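Local atomic coordinates of citrate synthase (Thermotoga maritima, PDB entry 2P2W), a protein that probably catalyses the condensation of oxaloacetate with acetyl-CoA and water to give citrate and CoA in the tricarboxylic acid cycle. Residues 61-64 with 65-69; 143-147 with 148-152; 25-29 with 30-34. One frame throughout, in Å; residues are numbered along the deposited sequence.

Contact 1 of 3, residues 61-64 with 65-69; sequences EEFK and RKMAD
F63 and M67 meet one turn apart on the inner side of helix 57-69. The sulfur SD of M67 lies 3.4 Å from CE2 of F63, at a slant to the ring. The methylene before it does the face work: CG of M67 stands over one face of F63, 4.2 Å from the ring centroid, offset toward the rim, in a CH-pi contact. Together they make a Met-aromatic pair. The torsions bring the two chains together: CG of F63 is anti to its backbone N (chi1 -174°), sending the ring outward from the helix, whereas CG of M67 lies beside its own N and the chain leans back to meet it.

On the exposed side the same spacing joins E61 and R65. Their chains run side by side in one direction, and NH1 of R65 reaches OE1 of E61 at 3.4 Å, a salt bridge whose hydrogen bond is weak, with carboxylate and guanidinium planes 47° apart. The arginine is bent at chi3, which folds one face of its guanidinium over E61 O and E62 CA. NH2 of R65 rests 3.8 Å from CG of E62.

Beneath both pairs run regular helical bonds, including M67 N to F63 O at 3.0 Å, nearly straight at 174°, and R65 N to E61 O at 3.1 Å. Farther out, Y47 sets its ring edge-to-face with F63, I116 of helix 110-133 packs on both F63 and M67, and K66 forms a salt bridge with E113.

This division is that of an amphipathic helix: the sulfur-aromatic pair belongs to the buried packing between helices 42-51 and 110-133, while the solvent-exposed E61-R65 bridge is likely to contribute only modest electrostatic attraction.

Contact 2 of 3, residues 143-147 with 148-152; sequences KDLSH and VENFY
S146 and E149 stand where an irregular segment, 143-146, turns into helix 147-156, and their CA atoms are 5.1 Å apart. The first helical bonds follow at once: N150 N reaches S146 O at 2.8 Å, and F151 N reaches H147 O with a more bent geometry. S146 is the N-cap. Its OG, swung between its own backbone N and carbonyl carbon (chi1 77°), accepts from E149 N at 3.1 Å. In return S146 N donates to OE1 of E149, an almost straight bond (177°) that meets the carboxylate on its anti side, 22° out of plane. These reciprocal bonds are the capping box, in which the serine OG satisfies the first-turn amide of E149. Water extends it: one molecule accepts from both S146 OG and V148 N, and another donates to OE1 of E149. L145 crosses E149 at about a right angle, with its CD2 3.8 Å from OE1, while its CB lies 4.0 Å from CB of N150. The amide of N150 reaches back to the preceding loop, its OD1 accepting from R142 N, and a third water joins its ND2 to H147 O. E43 of helix 42-51 accepts from H147 N.

Contact 3 of 3, residues 25-29 with 30-34; sequences RLYYR and GIPVE
V33 sets its methyl CG2 over one face of the Y28 ring, 4.2 Å from the centroid, in a CH-pi contact; CZ of Y28 is 3.8 Å away. The other methyl, CG1, lies 3.9 Å from CB of L26. With chi1 of V33 at 70°, CG1 sits between backbone N and carbonyl carbon, which places CG2 anti to N, pointing at the tyrosine ring. The hydroxyl of Y28 bonds to I171 O and E175 N. Were Y28 cut back to an alanine, V33 CG2 would probably lose the ring it packs on, and I171 O and E175 N their hydroxyl partner.

The backbone here is a tight beta hairpin, strands 25-28 and 31-32 joined by a type I' turn from Y28 to I31. Y28 and I31 form the hydrogen-bonded pair, with Y28 N 2.8 Å from I31 O; in the return bond, I31 N lies above the carbonyl plane of Y28. G30 takes a positive phi (95°), where a CB would run into R29 O, and its backbone bonds to the second subunit. V33 N continues the ladder to L26 O at 2.9 Å as helix 33-39 begins.

On the hairpin face opposite Y28 and I31, Y27 packs CD2 against CG of P32 at 3.9 Å, and V355 of the second subunit packs on P32 and on I31. The hydroxyl OH of Y27 lies 3.6 Å above the centre of the R25 guanidinium. NH2 of R25 stays 4.2 Å from OE2 of E34, beyond a salt bridge, and a water bridges the two residues, accepting from R25 NE and donating to E34 OE2.

All three contacts are local, yet each reflects its place in the fold. Contacts 1 and 2 are neighbours, centres 11 Å apart: K143 NZ probably bonds R65 O, and M67 packs against H147, tying helix 57-69 to the start of helix 147-156. Contact 1 is split between a buried apolar side and a charged surface, whereas contact 2 is largely buried and spends its polar groups on starting a helix. Contact 3, touching neither, lies about 25 Å from contact 2 between centres. Partly buried, it relies on strand pairing and borders both the second subunit and the predicted active-site region, the side chain of L26 being about 7 Å from the bound citrate.

Contact 1 of 3, residues 61-64 with 65-69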
ATOM      1  N   GLU A  61      29.042  12.922 -11.114  1.00 26.33           N
ATOM      2  CA  GLU A  61      30.117  12.213 -10.433  1.00 27.25           C
ATOM      3  C   GLU A  61      29.826  12.126  -8.939  1.00 26.01           C
ATOM      4  O   GLU A  61      29.929  11.058  -8.334  1.00 23.42           O
ATOM      5  CB  GLU A  61      31.451  12.933 -10.656  1.00 31.17           C
ATOM      6  CG  GLU A  61      32.668  12.115 -10.259  1.00 38.99           C
ATOM      7  CD  GLU A  61      33.960  12.925 -10.281  1.00 44.01           C
ATOM      8  OE1 GLU A  61      34.033  13.965  -9.585  1.00 45.71           O
ATOM      9  OE2 GLU A  61      34.900  12.517 -10.997  1.00 46.81           O
ATOM     10  N   GLU A  62      29.465  13.260  -8.346  1.00 24.91           N
ATOM     11  CA  GLU A  62      29.157  13.311  -6.922  1.00 25.52           C
ATOM     12  C   GLU A  62      27.889  12.526  -6.591  1.00 23.77           C
ATOM     13  O   GLU A  62      27.806  11.870  -5.552  1.00 20.65           O
ATOM     14  CB  GLU A  62      29.005  14.767  -6.474  1.00 29.40           C
ATOM     15  CG  GLU A  62      30.329  15.506  -6.361  1.00 35.72           C
ATOM     16  CD  GLU A  62      30.164  17.014  -6.385  1.00 40.20           C
ATOM     17  OE1 GLU A  62      29.137  17.511  -5.871  1.00 42.17           O
ATOM     18  OE2 GLU A  62      31.068  17.701  -6.909  1.00 42.22           O
ATOM     19  N   PHE A  63      26.903  12.587  -7.479  1.00 22.99           N
ATOM     20  CA  PHE A  63      25.657  11.867  -7.252  1.00 21.64           C
ATOM     21  C   PHE A  63      25.895  10.359  -7.325  1.00 21.00           C
ATOM     22  O   PHE A  63      25.289   9.593  -6.577  1.00 20.73           O
ATOM     23  CB  PHE A  63      24.600  12.282  -8.282  1.00 21.37           C
ATOM     24  CG  PHE A  63      23.236  11.696  -8.023  1.00 21.85           C
ATOM     25  CD1 PHE A  63      22.524  12.034  -6.872  1.00 23.15           C
ATOM     26  CD2 PHE A  63      22.673  10.792  -8.918  1.00 21.06           C
ATOM     27  CE1 PHE A  63      21.267  11.478  -6.614  1.00 23.99           C
ATOM     28  CE2 PHE A  63      21.417  10.229  -8.672  1.00 22.31           C
ATOM     29  CZ  PHE A  63      20.713  10.572  -7.517  1.00 23.23           C
ATOM     30  N   LYS A  64      26.775   9.929  -8.228  1.00 20.34           N
ATOM     31  CA  LYS A  64      27.067   8.504  -8.356  1.00 22.17           C
ATOM     32  C   LYS A  64      27.771   7.998  -7.106  1.00 21.34           C
ATOM     33  O   LYS A  64      27.516   6.884  -6.652  1.00 20.38           O
ATOM     34  CB  LYS A  64      27.924   8.222  -9.596  1.00 23.96           C
ATOM     35  CG  LYS A  64      27.114   8.075 -10.879  1.00 27.37           C
ATOM     36  CD  LYS A  64      27.998   7.868 -12.103  1.00 30.84           C
ATOM     37  CE  LYS A  64      28.745   6.543 -12.030  1.00 33.65           C
ATOM     38  NZ  LYS A  64      28.908   5.920 -13.375  1.00 36.94           N
ATOM     39  N   ARG A  65      28.655   8.816  -6.544  1.00 20.71           N
ATOM     40  CA  ARG A  65      29.357   8.421  -5.327  1.00 19.82           C
ATOM     41  C   ARG A  65      28.387   8.372  -4.147  1.00 20.16           C
ATOM     42  O   ARG A  65      28.542   7.551  -3.242  1.00 19.86           O
ATOM     43  CB  ARG A  65      30.506   9.389  -5.017  1.00 21.22           C
ATOM     44  CG  ARG A  65      31.678   9.291  -5.987  1.00 21.50           C
ATOM     45  CD  ARG A  65      32.966   9.757  -5.321  1.00 27.18           C
ATOM     46  NE  ARG A  65      32.888  11.141  -4.874  1.00 30.12           N
ATOM     47  CZ  ARG A  65      33.311  12.182  -5.586  1.00 34.38           C
ATOM     48  NH1 ARG A  65      33.847  11.995  -6.785  1.00 34.82           N
ATOM     49  NH2 ARG A  65      33.192  13.410  -5.101  1.00 35.89           N
ATOM     50  N   LYS A  66      27.388   9.251  -4.165  1.00 20.32           N
ATOM     51  CA  LYS A  66      26.387   9.301  -3.101  1.00 20.14           C
ATOM     52  C   LYS A  66      25.556   8.021  -3.098  1.00 20.33           C
ATOM     53  O   LYS A  66      25.416   7.357  -2.066  1.00 19.96           O
ATOM     54  CB  LYS A  66      25.456  10.504  -3.295  1.00 22.57           C
ATOM     55  CG  LYS A  66      24.310  10.559  -2.288  1.00 22.93           C
ATOM     56  CD  LYS A  66      23.464  11.816  -2.455  1.00 27.64           C
ATOM     57  CE  LYS A  66      24.164  13.030  -1.877  1.00 30.52           C
ATOM     58  NZ  LYS A  66      23.758  13.242  -0.459  1.00 34.50           N
ATOM     59  N   MET A  67      24.989   7.679  -4.253  1.00 18.85           N
ATOM     60  CA  MET A  67      24.188   6.467  -4.337  1.00 19.47           C
ATOM     61  C   MET A  67      25.035   5.250  -3.977  1.00 19.37           C
ATOM     62  O   MET A  67      24.574   4.357  -3.270  1.00 18.79           O
ATOM     63  CB  MET A  67      23.590   6.307  -5.739  1.00 19.17           C
ATOM     64  CG  MET A  67      22.500   7.327  -6.047  1.00 21.51           C
ATOM     65  SD  MET A  67      21.615   6.975  -7.580  1.00 22.54           S
ATOM     66  CE  MET A  67      20.788   5.450  -7.136  1.00 21.56           C
ATOM     67  N   ALA A  68      26.280   5.230  -4.443  1.00 19.15           N
ATOM     68  CA  ALA A  68      27.174   4.109  -4.162  1.00 20.35           C
ATOM     69  C   ALA A  68      27.488   3.985  -2.668  1.00 21.15           C
ATOM     70  O   ALA A  68      27.774   2.896  -2.168  1.00 22.22           O
ATOM     71  CB  ALA A  68      28.469   4.264  -4.954  1.00 21.06           C
ATOM     72  N   ASP A  69      27.428   5.105  -1.959  1.00 19.46           N
ATOM     73  CA  ASP A  69      27.713   5.125  -0.531  1.00 20.30           C
ATOM     74  C   ASP A  69      26.473   4.719   0.293  1.00 21.20           C
ATOM     75  O   ASP A  69      26.566   4.508   1.501  1.00 22.70           O
ATOM     76  CB  ASP A  69      28.194   6.531  -0.145  1.00 19.93           C
ATOM     77  CG  ASP A  69      28.961   6.560   1.165  1.00 20.92           C
ATOM     78  OD1 ASP A  69      29.774   5.641   1.411  1.00 19.21           O
ATOM     79  OD2 ASP A  69      28.768   7.522   1.940  1.00 20.47           O
TER

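Contact 2 of 3, residues 143-147 with 148-152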
ATOM      1  N   LYS A 143      31.946  -0.155  -4.260  1.00 20.51           N
ATOM      2  CA  LYS A 143      31.817   1.275  -4.490  1.00 21.30           C
ATOM      3  C   LYS A 143      32.441   1.765  -5.793  1.00 22.65           C
ATOM      4  O   LYS A 143      32.166   2.884  -6.226  1.00 24.11           O
ATOM      5  CB  LYS A 143      32.390   2.065  -3.304  1.00 19.98           C
ATOM      6  CG  LYS A 143      31.659   3.385  -3.063  1.00 19.40           C
ATOM      7  CD  LYS A 143      32.211   4.149  -1.870  1.00 20.45           C
ATOM      8  CE  LYS A 143      31.379   5.402  -1.595  1.00 20.80           C
ATOM      9  NZ  LYS A 143      31.438   6.360  -2.730  1.00 19.82           N
ATOM     10  N   ASP A 144      33.269   0.936  -6.427  1.00 22.14           N
ATOM     11  CA  ASP A 144      33.895   1.333  -7.686  1.00 23.33           C
ATOM     12  C   ASP A 144      33.027   0.986  -8.897  1.00 22.98           C
ATOM     13  O   ASP A 144      33.408   1.262 -10.034  1.00 23.82           O
ATOM     14  CB  ASP A 144      35.282   0.685  -7.831  1.00 23.67           C
ATOM     15  CG  ASP A 144      35.216  -0.822  -7.996  1.00 24.73           C
ATOM     16  OD1 ASP A 144      34.457  -1.474  -7.248  1.00 23.54           O
ATOM     17  OD2 ASP A 144      35.935  -1.360  -8.866  1.00 26.70           O
ATOM     18  N   LEU A 145      31.858   0.396  -8.650  1.00 22.01           N
ATOM     19  CA  LEU A 145      30.939   0.019  -9.728  1.00 21.73           C
ATOM     20  C   LEU A 145      29.673   0.885  -9.751  1.00 21.52           C
ATOM     21  O   LEU A 145      29.253   1.409  -8.722  1.00 21.37           O
ATOM     22  CB  LEU A 145      30.528  -1.448  -9.581  1.00 21.57           C
ATOM     23  CG  LEU A 145      31.618  -2.524  -9.648  1.00 22.04           C
ATOM     24  CD1 LEU A 145      30.969  -3.895  -9.520  1.00 20.36           C
ATOM     25  CD2 LEU A 145      32.379  -2.420 -10.967  1.00 22.35           C
ATOM     26  N   SER A 146      29.064   1.019 -10.925  1.00 20.97           N
ATOM     27  CA  SER A 146      27.838   1.809 -11.067  1.00 22.58           C
ATOM     28  C   SER A 146      26.670   1.059 -10.430  1.00 21.28           C
ATOM     29  O   SER A 146      26.802  -0.112 -10.077  1.00 20.18           O
ATOM     30  CB  SER A 146      27.534   2.064 -12.546  1.00 23.82           C
ATOM     31  OG  SER A 146      26.981   0.911 -13.162  1.00 28.07           O
ATOM     32  N   HIS A 147      25.535   1.740 -10.284  1.00 21.00           N
ATOM     33  CA  HIS A 147      24.334   1.148  -9.685  1.00 19.31           C
ATOM     34  C   HIS A 147      23.935  -0.181 -10.339  1.00 19.52           C
ATOM     35  O   HIS A 147      23.705  -1.176  -9.648  1.00 19.57           O
ATOM     36  CB  HIS A 147      23.169   2.143  -9.781  1.00 19.83           C
ATOM     37  CG  HIS A 147      21.965   1.763  -8.971  1.00 20.88           C
ATOM     38  ND1 HIS A 147      21.983   1.691  -7.593  1.00 21.37           N
ATOM     39  CD2 HIS A 147      20.698   1.466  -9.345  1.00 21.44           C
ATOM     40  CE1 HIS A 147      20.777   1.367  -7.155  1.00 21.18           C
ATOM     41  NE2 HIS A 147      19.980   1.226  -8.197  1.00 20.16           N
ATOM     42  N   VAL A 148      23.852  -0.195 -11.667  1.00 18.15           N
ATOM     43  CA  VAL A 148      23.460  -1.401 -12.398  1.00 19.19           C
ATOM     44  C   VAL A 148      24.599  -2.427 -12.479  1.00 19.57           C
ATOM     45  O   VAL A 148      24.373  -3.623 -12.298  1.00 19.25           O
ATOM     46  CB  VAL A 148      22.966  -1.041 -13.819  1.00 18.31           C
ATOM     47  CG1 VAL A 148      22.525  -2.296 -14.560  1.00 18.90           C
ATOM     48  CG2 VAL A 148      21.808  -0.052 -13.726  1.00 17.38           C
ATOM     49  N   GLU A 149      25.817  -1.964 -12.751  1.00 20.39           N
ATOM     50  CA  GLU A 149      26.973  -2.864 -12.812  1.00 21.96           C
ATOM     51  C   GLU A 149      27.061  -3.623 -11.496  1.00 20.64           C
ATOM     52  O   GLU A 149      27.239  -4.842 -11.465  1.00 19.85           O
ATOM     53  CB  GLU A 149      28.277  -2.074 -12.972  1.00 24.42           C
ATOM     54  CG  GLU A 149      28.652  -1.707 -14.382  1.00 30.91           C
ATOM     55  CD  GLU A 149      29.941  -0.905 -14.435  1.00 33.42           C
ATOM     56  OE1 GLU A 149      30.340  -0.323 -13.395  1.00 29.44           O
ATOM     57  OE2 GLU A 149      30.552  -0.846 -15.524  1.00 37.41           O
ATOM     58  N   ASN A 150      26.946  -2.876 -10.405  1.00 19.64           N
ATOM     59  CA  ASN A 150      27.036  -3.457  -9.078  1.00 18.96           C
ATOM     60  C   ASN A 150      25.941  -4.467  -8.777  1.00 19.53           C
ATOM     61  O   ASN A 150      26.182  -5.469  -8.095  1.00 18.65           O
ATOM     62  CB  ASN A 150      27.007  -2.369  -8.014  1.00 19.65           C
ATOM     63  CG  ASN A 150      27.092  -2.942  -6.623  1.00 21.99           C
ATOM     64  OD1 ASN A 150      28.121  -3.487  -6.218  1.00 21.11           O
ATOM     65  ND2 ASN A 150      26.010  -2.800  -5.868  1.00 18.85           N
ATOM     66  N   PHE A 151      24.733  -4.199  -9.258  1.00 18.45           N
ATOM     67  CA  PHE A 151      23.637  -5.127  -9.021  1.00 19.26           C
ATOM     68  C   PHE A 151      23.983  -6.454  -9.679  1.00 20.02           C
ATOM     69  O   PHE A 151      23.878  -7.517  -9.066  1.00 19.16           O
ATOM     70  CB  PHE A 151      22.330  -4.585  -9.602  1.00 20.31           C
ATOM     71  CG  PHE A 151      21.192  -5.562  -9.539  1.00 20.53           C
ATOM     72  CD1 PHE A 151      20.929  -6.268  -8.369  1.00 20.97           C
ATOM     73  CD2 PHE A 151      20.380  -5.777 -10.648  1.00 23.90           C
ATOM     74  CE1 PHE A 151      19.873  -7.178  -8.301  1.00 23.14           C
ATOM     75  CE2 PHE A 151      19.318  -6.686 -10.594  1.00 23.24           C
ATOM     76  CZ  PHE A 151      19.066  -7.386  -9.417  1.00 24.57           C
ATOM     77  N   TYR A 152      24.419  -6.380 -10.929  1.00 20.17           N
ATOM     78  CA  TYR A 152      24.774  -7.576 -11.674  1.00 22.52           C
ATOM     79  C   TYR A 152      25.910  -8.331 -10.983  1.00 23.29           C
ATOM     80  O   TYR A 152      25.910  -9.563 -10.929  1.00 22.56           O
ATOM     81  CB  TYR A 152      25.183  -7.194 -13.093  1.00 24.54           C
ATOM     82  CG  TYR A 152      25.191  -8.352 -14.062  1.00 27.53           C
ATOM     83  CD1 TYR A 152      24.037  -8.715 -14.759  1.00 27.62           C
ATOM     84  CD2 TYR A 152      26.352  -9.090 -14.278  1.00 28.26           C
ATOM     85  CE1 TYR A 152      24.045  -9.785 -15.655  1.00 30.49           C
ATOM     86  CE2 TYR A 152      26.373 -10.159 -15.165  1.00 28.83           C
ATOM     87  CZ  TYR A 152      25.221 -10.501 -15.851  1.00 30.70           C
ATOM     88  OH  TYR A 152      25.254 -11.552 -16.737  1.00 32.66           O
TER
HETATM   89  O   HOH W   1      32.334   1.749 -13.121  1.00 52.06           O
HETATM   90  O   HOH W   2      24.141   2.220 -13.178  1.00 20.35           O
HETATM   91  O   HOH W   3      23.788  -1.847  -6.806  1.00 20.67           O

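Contact 3 of 3, residues 25-29 with 30-34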
ATOM      1  N   ARG A  25       3.736   7.926 -27.085  1.00 21.07           N
ATOM      2  CA  ARG A  25       4.992   8.562 -26.714  1.00 21.59           C
ATOM      3  C   ARG A  25       5.056   8.752 -25.204  1.00 20.99           C
ATOM      4  O   ARG A  25       4.034   8.963 -24.550  1.00 21.57           O
ATOM      5  CB  ARG A  25       5.140   9.919 -27.414  1.00 24.20           C
ATOM      6  CG  ARG A  25       5.254   9.837 -28.931  1.00 26.29           C
ATOM      7  CD  ARG A  25       6.398   8.924 -29.364  1.00 30.42           C
ATOM      8  NE  ARG A  25       7.716   9.439 -28.998  1.00 32.12           N
ATOM      9  CZ  ARG A  25       8.319  10.459 -29.609  1.00 33.57           C
ATOM     10  NH1 ARG A  25       7.726  11.081 -30.618  1.00 34.72           N
ATOM     11  NH2 ARG A  25       9.528  10.847 -29.217  1.00 33.26           N
ATOM     12  N   LEU A  26       6.260   8.661 -24.654  1.00 20.64           N
ATOM     13  CA  LEU A  26       6.476   8.828 -23.218  1.00 18.46           C
ATOM     14  C   LEU A  26       7.656   9.766 -23.029  1.00 18.28           C
ATOM     15  O   LEU A  26       8.685   9.617 -23.689  1.00 18.91           O
ATOM     16  CB  LEU A  26       6.780   7.476 -22.561  1.00 18.49           C
ATOM     17  CG  LEU A  26       7.095   7.498 -21.062  1.00 19.21           C
ATOM     18  CD1 LEU A  26       5.875   7.989 -20.284  1.00 18.46           C
ATOM     19  CD2 LEU A  26       7.491   6.096 -20.609  1.00 18.77           C
ATOM     20  N   TYR A  27       7.507  10.727 -22.123  1.00 18.52           N
ATOM     21  CA  TYR A  27       8.561  11.701 -21.866  1.00 19.81           C
ATOM     22  C   TYR A  27       8.818  11.868 -20.371  1.00 20.39           C
ATOM     23  O   TYR A  27       7.886  11.843 -19.574  1.00 20.48           O
ATOM     24  CB  TYR A  27       8.161  13.070 -22.431  1.00 21.31           C
ATOM     25  CG  TYR A  27       7.685  13.051 -23.866  1.00 21.98           C
ATOM     26  CD1 TYR A  27       6.351  12.786 -24.169  1.00 23.55           C
ATOM     27  CD2 TYR A  27       8.565  13.292 -24.919  1.00 24.19           C
ATOM     28  CE1 TYR A  27       5.900  12.763 -25.484  1.00 24.24           C
ATOM     29  CE2 TYR A  27       8.125  13.273 -26.242  1.00 24.96           C
ATOM     30  CZ  TYR A  27       6.792  13.009 -26.515  1.00 24.60           C
ATOM     31  OH  TYR A  27       6.347  13.004 -27.815  1.00 26.45           O
ATOM     32  N   TYR A  28      10.085  12.030 -20.003  1.00 18.97           N
ATOM     33  CA  TYR A  28      10.461  12.277 -18.614  1.00 19.95           C
ATOM     34  C   TYR A  28      10.840  13.755 -18.601  1.00 20.16           C
ATOM     35  O   TYR A  28      11.827  14.152 -19.226  1.00 20.25           O
ATOM     36  CB  TYR A  28      11.683  11.453 -18.207  1.00 18.86           C
ATOM     37  CG  TYR A  28      11.446   9.967 -18.024  1.00 19.42           C
ATOM     38  CD1 TYR A  28      10.173   9.404 -18.167  1.00 19.31           C
ATOM     39  CD2 TYR A  28      12.509   9.121 -17.694  1.00 19.01           C
ATOM     40  CE1 TYR A  28       9.968   8.024 -17.984  1.00 18.65           C
ATOM     41  CE2 TYR A  28      12.316   7.756 -17.511  1.00 19.14           C
ATOM     42  CZ  TYR A  28      11.047   7.214 -17.656  1.00 20.05           C
ATOM     43  OH  TYR A  28      10.872   5.858 -17.482  1.00 19.33           O
ATOM     44  N   ARG A  29      10.052  14.564 -17.900  1.00 21.30           N
ATOM     45  CA  ARG A  29      10.297  16.001 -17.831  1.00 22.18           C
ATOM     46  C   ARG A  29      10.664  16.599 -19.195  1.00 23.10           C
ATOM     47  O   ARG A  29      11.608  17.386 -19.312  1.00 24.37           O
ATOM     48  CB  ARG A  29      11.391  16.309 -16.798  1.00 20.23           C
ATOM     49  CG  ARG A  29      10.949  16.068 -15.349  1.00 21.01           C
ATOM     50  CD  ARG A  29      12.030  16.472 -14.352  1.00 21.48           C
ATOM     51  NE  ARG A  29      11.741  16.027 -12.989  1.00 21.29           N
ATOM     52  CZ  ARG A  29      10.819  16.565 -12.194  1.00 23.63           C
ATOM     53  NH1 ARG A  29      10.077  17.580 -12.618  1.00 25.32           N
ATOM     54  NH2 ARG A  29      10.648  16.092 -10.965  1.00 22.31           N
ATOM     55  N   GLY A  30       9.919  16.207 -20.228  1.00 22.64           N
ATOM     56  CA  GLY A  30      10.148  16.745 -21.563  1.00 23.00           C
ATOM     57  C   GLY A  30      11.043  15.975 -22.524  1.00 24.10           C
ATOM     58  O   GLY A  30      11.014  16.225 -23.735  1.00 25.41           O
ATOM     59  N   ILE A  31      11.838  15.047 -22.009  1.00 21.74           N
ATOM     60  CA  ILE A  31      12.736  14.272 -22.857  1.00 21.90           C
ATOM     61  C   ILE A  31      12.154  12.897 -23.176  1.00 22.39           C
ATOM     62  O   ILE A  31      11.678  12.189 -22.283  1.00 22.68           O
ATOM     63  CB  ILE A  31      14.116  14.082 -22.179  1.00 21.79           C
ATOM     64  CG1 ILE A  31      14.735  15.447 -21.865  1.00 22.30           C
ATOM     65  CG2 ILE A  31      15.046  13.285 -23.090  1.00 19.42           C
ATOM     66  CD1 ILE A  31      16.119  15.364 -21.229  1.00 22.56           C
ATOM     67  N   PRO A  32      12.185  12.498 -24.460  1.00 22.36           N
ATOM     68  CA  PRO A  32      11.655  11.195 -24.875  1.00 22.66           C
ATOM     69  C   PRO A  32      12.359  10.082 -24.101  1.00 22.04           C
ATOM     70  O   PRO A  32      13.583  10.083 -23.982  1.00 21.68           O
ATOM     71  CB  PRO A  32      11.978  11.149 -26.369  1.00 23.69           C
ATOM     72  CG  PRO A  32      11.953  12.595 -26.763  1.00 24.77           C
ATOM     73  CD  PRO A  32      12.695  13.248 -25.621  1.00 22.92           C
ATOM     74  N   VAL A  33      11.586   9.135 -23.578  1.00 21.18           N
ATOM     75  CA  VAL A  33      12.156   8.039 -22.801  1.00 21.54           C
ATOM     76  C   VAL A  33      13.198   7.209 -23.562  1.00 22.83           C
ATOM     77  O   VAL A  33      14.176   6.750 -22.966  1.00 20.76           O
ATOM     78  CB  VAL A  33      11.043   7.097 -22.268  1.00 20.77           C
ATOM     79  CG1 VAL A  33      10.416   6.320 -23.419  1.00 20.80           C
ATOM     80  CG2 VAL A  33      11.615   6.155 -21.211  1.00 19.27           C
ATOM     81  N   GLU A  34      13.003   7.014 -24.866  1.00 23.03           N
ATOM     82  CA  GLU A  34      13.969   6.228 -25.636  1.00 25.16           C
ATOM     83  C   GLU A  34      15.310   6.940 -25.769  1.00 24.89           C
ATOM     84  O   GLU A  34      16.346   6.297 -25.900  1.00 24.42           O
ATOM     85  CB  GLU A  34      13.427   5.866 -27.027  1.00 27.18           C
ATOM     86  CG  GLU A  34      12.669   6.959 -27.721  1.00 31.66           C
ATOM     87  CD  GLU A  34      11.210   6.989 -27.306  1.00 31.38           C
ATOM     88  OE1 GLU A  34      10.441   6.095 -27.735  1.00 35.41           O
ATOM     89  OE2 GLU A  34      10.841   7.897 -26.543  1.00 29.99           O
TER
HETATM   90  O   HOH W   4       8.476   8.571 -26.436  1.00 25.02           O